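Long-range contact in tonb-dependent siderophore receptor (Acinetobacter baumannii, PDB 5FP1), which probably carries out the first step of iron uptake by binding iron-chelating siderophores at the outer membrane, possibly including ferric enterobactin: residues N160-T165 / G184-K189. Numbering follows the deposited sequence.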
# COMPACT_ATOMS: atom_id res chain seq x y z
N ASN A 160 -10.47 -20.03 12.73
CA ASN A 160 -11.50 -19.14 13.27
C ASN A 160 -11.75 -17.90 12.42
O ASN A 160 -11.97 -16.82 12.93
CB ASN A 160 -11.18 -18.76 14.71
CG ASN A 160 -11.33 -19.94 15.66
OD1 ASN A 160 -12.30 -20.68 15.58
ND2 ASN A 160 -10.35 -20.15 16.53
N TYR A 161 -11.73 -18.10 11.11
CA TYR A 161 -12.17 -17.08 10.15
C TYR A 161 -13.69 -17.05 10.06
O TYR A 161 -14.33 -18.09 9.85
CB TYR A 161 -11.56 -17.45 8.82
CG TYR A 161 -11.84 -16.57 7.63
CD1 TYR A 161 -13.11 -16.54 7.04
CD2 TYR A 161 -10.82 -15.84 7.03
CE1 TYR A 161 -13.34 -15.79 5.91
CE2 TYR A 161 -11.05 -15.08 5.90
CZ TYR A 161 -12.31 -15.07 5.33
OH TYR A 161 -12.56 -14.33 4.20
N GLN A 162 -14.27 -15.87 10.25
CA GLN A 162 -15.69 -15.64 9.94
C GLN A 162 -15.84 -14.28 9.34
O GLN A 162 -15.31 -13.31 9.88
CB GLN A 162 -16.55 -15.72 11.21
CG GLN A 162 -16.41 -17.03 11.96
CD GLN A 162 -16.93 -16.92 13.39
OE1 GLN A 162 -17.93 -16.25 13.65
NE2 GLN A 162 -16.25 -17.57 14.33
N ARG A 163 -16.57 -14.18 8.24
CA ARG A 163 -16.73 -12.90 7.56
C ARG A 163 -18.12 -12.80 6.95
O ARG A 163 -18.58 -13.72 6.28
CB ARG A 163 -15.69 -12.79 6.44
CG ARG A 163 -15.68 -11.44 5.73
CD ARG A 163 -14.65 -11.46 4.62
NE ARG A 163 -14.59 -10.22 3.85
CZ ARG A 163 -13.88 -9.14 4.19
NH1 ARG A 163 -13.20 -9.10 5.33
NH2 ARG A 163 -13.88 -8.07 3.40
N ILE A 164 -18.79 -11.69 7.19
CA ILE A 164 -20.07 -11.42 6.56
C ILE A 164 -19.98 -10.06 5.91
O ILE A 164 -19.53 -9.10 6.54
CB ILE A 164 -21.21 -11.41 7.61
CG1 ILE A 164 -21.38 -12.80 8.22
CG2 ILE A 164 -22.53 -10.97 6.97
CD1 ILE A 164 -22.17 -12.81 9.51
N THR A 165 -20.38 -9.98 4.65
CA THR A 165 -20.56 -8.69 4.01
C THR A 165 -21.95 -8.62 3.40
O THR A 165 -22.51 -9.64 3.00
CB THR A 165 -19.55 -8.49 2.86
OG1 THR A 165 -19.67 -9.57 1.97
CG2 THR A 165 -18.12 -8.45 3.37
N GLY A 184 -18.54 -7.39 8.80
CA GLY A 184 -18.12 -7.96 10.06
C GLY A 184 -17.10 -9.04 9.80
O GLY A 184 -17.33 -9.93 9.00
N HIS A 185 -15.94 -8.97 10.46
CA HIS A 185 -14.86 -9.89 10.12
C HIS A 185 -14.01 -10.25 11.31
O HIS A 185 -13.68 -9.40 12.12
CB HIS A 185 -13.95 -9.27 9.07
CG HIS A 185 -12.76 -10.12 8.74
ND1 HIS A 185 -12.71 -10.92 7.63
CD2 HIS A 185 -11.59 -10.31 9.40
CE1 HIS A 185 -11.57 -11.60 7.63
NE2 HIS A 185 -10.87 -11.23 8.68
N GLN A 186 -13.62 -11.52 11.39
CA GLN A 186 -12.58 -11.95 12.35
C GLN A 186 -11.81 -13.09 11.76
O GLN A 186 -12.35 -13.92 11.00
CB GLN A 186 -13.16 -12.38 13.70
CG GLN A 186 -14.05 -13.61 13.64
CD GLN A 186 -14.41 -14.16 15.02
OE1 GLN A 186 -14.26 -15.35 15.28
NE2 GLN A 186 -14.88 -13.30 15.89
N ASN A 187 -10.52 -13.15 12.10
CA ASN A 187 -9.70 -14.31 11.80
C ASN A 187 -8.47 -14.33 12.68
O ASN A 187 -7.97 -13.27 13.10
CB ASN A 187 -9.30 -14.36 10.31
CG ASN A 187 -8.20 -13.37 9.94
OD1 ASN A 187 -8.46 -12.18 9.76
ND2 ASN A 187 -6.98 -13.86 9.79
N GLU A 188 -7.98 -15.53 12.95
CA GLU A 188 -6.64 -15.72 13.50
C GLU A 188 -5.70 -15.85 12.33
O GLU A 188 -6.08 -16.36 11.28
CB GLU A 188 -6.57 -16.98 14.34
CG GLU A 188 -7.44 -16.93 15.56
CD GLU A 188 -7.48 -18.27 16.28
OE1 GLU A 188 -6.67 -19.18 15.95
OE2 GLU A 188 -8.32 -18.39 17.18
N LYS A 189 -4.46 -15.39 12.49
CA LYS A 189 -3.47 -15.55 11.45
C LYS A 189 -3.30 -17.05 11.20
O LYS A 189 -3.02 -17.83 12.12
CB LYS A 189 -2.14 -14.92 11.84
CG LYS A 189 -1.12 -14.98 10.73
CD LYS A 189 0.21 -14.40 11.18
CE LYS A 189 1.23 -14.41 10.04
NZ LYS A 189 2.61 -14.11 10.51
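His-185 turns the edge of its imidazole toward the face of the Tyr-161 ring, a T-shaped stack with centroids 5.3 Å apart and planes at 80°; the side carrying this stack is closely packed, while the side of Gln-162 and Gln-186 is looser. With CG anti to the backbone N (chi1 176°), the imidazole brings its CE1 end to Tyr-161 and ND1 to Arg-163. Its NE2 donates in the ring plane to Asn-187 OD1 at 2.8 Å, which fixes the ring's rotation. Arg-163 runs extended past the imidazole edge and brings NH1 to 3.0 Å from His-185 ND1, the guanidinium plane turned 71° from the ring; the same NH1 makes a salt bridge to Glu-110 of the plug, while Thr-58 and Phe-112 also pack on the arginine.

The reverse face is more exposed. Gln-162 and Gln-186 lie side by side there, and NE2 of Gln-162 stands 3.1 Å from OE1 of Gln-186 at an angle too poor for a hydrogen bond. Ile-164 points out on this side, and its partner Gly-184 has no side chain to meet it. At the open end of the hairpin, where strand 161-171 begins and strand 177-188 ends, Asn-160 ND2 bonds to Glu-188 OE2 at 2.8 Å, arriving from above the carboxylate plane.

Between the faces, Gln-162 and Gln-186 exchange two backbone hydrogen bonds, as do Ile-164 and Gly-184. Such antiparallel pairing, its inner face against the plug, is characteristic of a hairpin in the TonB-dependent receptor β-barrel.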